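Local atomic coordinates of Non-ribosomal peptide synthetase (Streptomyces halstedii, PDB entry 3WV4), a protein that belongs to the ANL clan of AMP-binding enzymes and represents the N-terminal part of a non-ribosomal peptide synthetase. Residues Leu249-Ile254 / Cys345-Ile350. Residues are numbered along the deposited sequence; the frame is centred on the assembly and turned at random.
Sequences LYKVLI and CKRISI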
ATOM      1  N   LEU A 249       1.565   2.185   0.492  1.00 29.46           N
ATOM      2  CA  LEU A 249       1.093   2.315  -0.877  1.00 32.37           C
ATOM      3  C   LEU A 249      -0.431   2.503  -0.970  1.00 29.02           C
ATOM      4  O   LEU A 249      -0.922   3.291  -1.767  1.00 27.95           O
ATOM      5  CB  LEU A 249       1.507   1.070  -1.685  1.00 35.35           C
ATOM      6  CG  LEU A 249       1.984   1.109  -3.155  1.00 40.13           C
ATOM      7  CD1 LEU A 249       1.300   0.086  -4.053  1.00 38.78           C
ATOM      8  CD2 LEU A 249       1.984   2.488  -3.789  1.00 40.38           C
ATOM      9  N   TYR A 250      -1.156   1.742  -0.161  1.00 27.54           N
ATOM     10  CA  TYR A 250      -2.603   1.764  -0.192  1.00 28.70           C
ATOM     11  C   TYR A 250      -3.150   2.948   0.528  1.00 28.72           C
ATOM     12  O   TYR A 250      -4.328   3.308   0.368  1.00 27.89           O
ATOM     13  CB  TYR A 250      -3.214   0.487   0.372  1.00 27.65           C
ATOM     14  CG  TYR A 250      -3.299  -0.607  -0.652  1.00 27.37           C
ATOM     15  CD1 TYR A 250      -4.481  -0.934  -1.242  1.00 27.41           C
ATOM     16  CD2 TYR A 250      -2.159  -1.282  -1.032  1.00 27.77           C
ATOM     17  CE1 TYR A 250      -4.545  -1.967  -2.158  1.00 29.41           C
ATOM     18  CE2 TYR A 250      -2.184  -2.301  -1.952  1.00 29.46           C
ATOM     19  CZ  TYR A 250      -3.379  -2.647  -2.529  1.00 29.66           C
ATOM     20  OH  TYR A 250      -3.421  -3.654  -3.453  1.00 30.10           O
ATOM     21  N   LYS A 251      -2.310   3.569   1.331  1.00 27.37           N
ATOM     22  CA  LYS A 251      -2.715   4.835   1.891  1.00 26.88           C
ATOM     23  C   LYS A 251      -2.604   5.898   0.810  1.00 26.91           C
ATOM     24  O   LYS A 251      -3.444   6.779   0.753  1.00 26.11           O
ATOM     25  CB  LYS A 251      -2.029   5.088   3.266  1.00 26.96           C
ATOM     26  CG  LYS A 251      -2.578   4.135   4.433  1.00 25.89           C
ATOM     27  CD  LYS A 251      -3.893   3.175   4.207  1.00 24.40           C
ATOM     28  CE  LYS A 251      -3.634   1.636   4.147  1.00 24.56           C
ATOM     29  NZ  LYS A 251      -4.580   0.575   4.807  1.00 25.35           N
ATOM     30  N   VAL A 252      -1.656   5.756  -0.120  1.00 28.63           N
ATOM     31  CA  VAL A 252      -1.619   6.632  -1.335  1.00 28.76           C
ATOM     32  C   VAL A 252      -2.883   6.388  -2.182  1.00 29.53           C
ATOM     33  O   VAL A 252      -3.545   7.323  -2.610  1.00 26.54           O
ATOM     34  CB  VAL A 252      -0.420   6.311  -2.236  1.00 29.77           C
ATOM     35  CG1 VAL A 252      -0.470   7.130  -3.523  1.00 30.87           C
ATOM     36  CG2 VAL A 252       0.886   6.533  -1.518  1.00 30.94           C
ATOM     37  N   LEU A 253      -3.236   5.109  -2.381  1.00 27.84           N
ATOM     38  CA  LEU A 253      -4.412   4.794  -3.210  1.00 27.06           C
ATOM     39  C   LEU A 253      -5.707   5.218  -2.608  1.00 25.42           C
ATOM     40  O   LEU A 253      -6.579   5.820  -3.291  1.00 25.78           O
ATOM     41  CB  LEU A 253      -4.471   3.314  -3.510  1.00 26.86           C
ATOM     42  CG  LEU A 253      -3.240   2.809  -4.271  1.00 28.77           C
ATOM     43  CD1 LEU A 253      -3.088   1.279  -4.135  1.00 31.37           C
ATOM     44  CD2 LEU A 253      -3.381   3.204  -5.696  1.00 29.87           C
ATOM     45  N   ILE A 254      -5.878   4.925  -1.326  1.00 25.77           N
ATOM     46  CA  ILE A 254      -7.131   5.239  -0.686  1.00 25.21           C
ATOM     47  C   ILE A 254      -7.301   6.769  -0.524  1.00 25.84           C
ATOM     48  O   ILE A 254      -8.434   7.288  -0.691  1.00 25.57           O
ATOM     49  CB  ILE A 254      -7.274   4.510   0.638  1.00 26.36           C
ATOM     50  CG1 ILE A 254      -7.441   3.013   0.346  1.00 26.80           C
ATOM     51  CG2 ILE A 254      -8.450   5.075   1.417  1.00 25.88           C
ATOM     52  CD1 ILE A 254      -7.109   2.123   1.483  1.00 26.94           C
ATOM     53  N   CYS A 345      -3.043 -11.081  -1.079  1.00 29.44           N
ATOM     54  CA  CYS A 345      -4.344 -10.488  -1.468  1.00 27.75           C
ATOM     55  C   CYS A 345      -4.624  -9.099  -0.854  1.00 27.11           C
ATOM     56  O   CYS A 345      -5.758  -8.674  -0.698  1.00 28.83           O
ATOM     57  CB  CYS A 345      -5.433 -11.467  -1.058  1.00 27.94           C
ATOM     58  SG  CYS A 345      -5.644 -11.687   0.685  1.00 29.64           S
ATOM     59  N   LYS A 346      -3.565  -8.405  -0.488  1.00 27.64           N
ATOM     60  CA  LYS A 346      -3.565  -7.152   0.267  1.00 25.78           C
ATOM     61  C   LYS A 346      -4.086  -7.277   1.660  1.00 25.32           C
ATOM     62  O   LYS A 346      -3.360  -6.932   2.608  1.00 25.37           O
ATOM     63  CB  LYS A 346      -4.269  -6.031  -0.473  1.00 26.10           C
ATOM     64  CG  LYS A 346      -4.337  -4.735   0.284  1.00 26.08           C
ATOM     65  CD  LYS A 346      -3.089  -4.267   1.026  1.00 27.62           C
ATOM     66  CE  LYS A 346      -3.384  -2.956   1.788  1.00 26.53           C
ATOM     67  NZ  LYS A 346      -2.222  -2.304   2.490  1.00 28.13           N
ATOM     68  N   ARG A 347      -5.352  -7.681   1.817  1.00 25.30           N
ATOM     69  CA  ARG A 347      -5.958  -7.725   3.125  1.00 23.62           C
ATOM     70  C   ARG A 347      -7.073  -8.745   3.177  1.00 23.55           C
ATOM     71  O   ARG A 347      -7.734  -9.036   2.159  1.00 26.64           O
ATOM     72  CB  ARG A 347      -6.399  -6.316   3.572  1.00 23.33           C
ATOM     73  CG  ARG A 347      -6.763  -6.250   5.013  1.00 23.42           C
ATOM     74  CD  ARG A 347      -6.762  -4.856   5.617  1.00 23.92           C
ATOM     75  NE  ARG A 347      -5.412  -4.324   5.675  1.00 24.81           N
ATOM     76  CZ  ARG A 347      -5.090  -3.064   5.395  1.00 28.52           C
ATOM     77  NH1 ARG A 347      -6.051  -2.167   5.106  1.00 29.25           N
ATOM     78  NH2 ARG A 347      -3.833  -2.661   5.501  1.00 28.35           N
ATOM     79  N   ILE A 348      -7.280  -9.296   4.342  1.00 23.19           N
ATOM     80  CA  ILE A 348      -8.223 -10.399   4.482  1.00 25.60           C
ATOM     81  C   ILE A 348      -9.457 -10.031   5.260  1.00 24.93           C
ATOM     82  O   ILE A 348     -10.586 -10.383   4.839  1.00 27.27           O
ATOM     83  CB  ILE A 348      -7.551 -11.603   5.166  1.00 25.51           C
ATOM     84  CG1 ILE A 348      -6.548 -12.101   4.135  1.00 27.29           C
ATOM     85  CG2 ILE A 348      -8.580 -12.668   5.526  1.00 26.17           C
ATOM     86  CD1 ILE A 348      -5.520 -13.133   4.523  1.00 27.90           C
ATOM     87  N   SER A 349      -9.254  -9.412   6.409  1.00 23.96           N
ATOM     88  CA  SER A 349     -10.350  -9.108   7.292  1.00 23.80           C
ATOM     89  C   SER A 349     -10.101  -7.785   7.945  1.00 24.51           C
ATOM     90  O   SER A 349      -8.917  -7.357   8.131  1.00 25.41           O
ATOM     91  CB  SER A 349     -10.510 -10.160   8.384  1.00 24.92           C
ATOM     92  OG  SER A 349      -9.386 -10.106   9.303  1.00 26.02           O
ATOM     93  N   ILE A 350     -11.204  -7.117   8.260  1.00 24.10           N
ATOM     94  CA  ILE A 350     -11.201  -5.875   9.025  1.00 25.72           C
ATOM     95  C   ILE A 350     -12.343  -5.903  10.031  1.00 25.88           C
ATOM     96  O   ILE A 350     -13.403  -6.350   9.715  1.00 25.19           O
ATOM     97  CB  ILE A 350     -11.380  -4.623   8.108  1.00 24.82           C
ATOM     98  CG1 ILE A 350     -10.251  -4.526   7.125  1.00 24.25           C
ATOM     99  CG2 ILE A 350     -11.489  -3.363   8.963  1.00 24.06           C
ATOM    100  CD1 ILE A 350     -10.395  -3.312   6.183  1.00 26.91           C
TER
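Lys346 runs along one face of the Tyr250 ring, the two side chains antiparallel, with the root of the lysine by the ring's hydroxyl and its tip by Tyr250 CB. Its CB sits 3.9 Å from Tyr250 OH. With CG anti to the backbone N (chi1 178°), the chain heads for the ring: CG lies 3.6 Å from Tyr250 CZ, and after a bend at chi2 (43°) CD passes 3.7 Å from Tyr250 CE2. CE comes closest to the ring, 3.4 Å from Tyr250 CG, a CH-pi contact toward the rim of the face. At the tip, NZ passes Tyr250 CB at 3.6 Å and hydrogen-bonds to the carbonyl oxygen of Asp246, at the start of helix 246-258, which also carries Tyr250. The opposite face of the ring rests on Leu253 CD1. In this AMP-binding enzyme fold, the contact joins that helix to the loop running from strand 335-340 into strand 349-350, where Ile348 and Ser349 both pair with Tyr340 in a classic beta bulge. Lys251 NZ is modelled at the edge of the Arg347 guanidinium, 3.1 Å from Arg347 NH1; with two donors so close and chi2 of Lys251 nearly eclipsed (-9°), its position is doubtful.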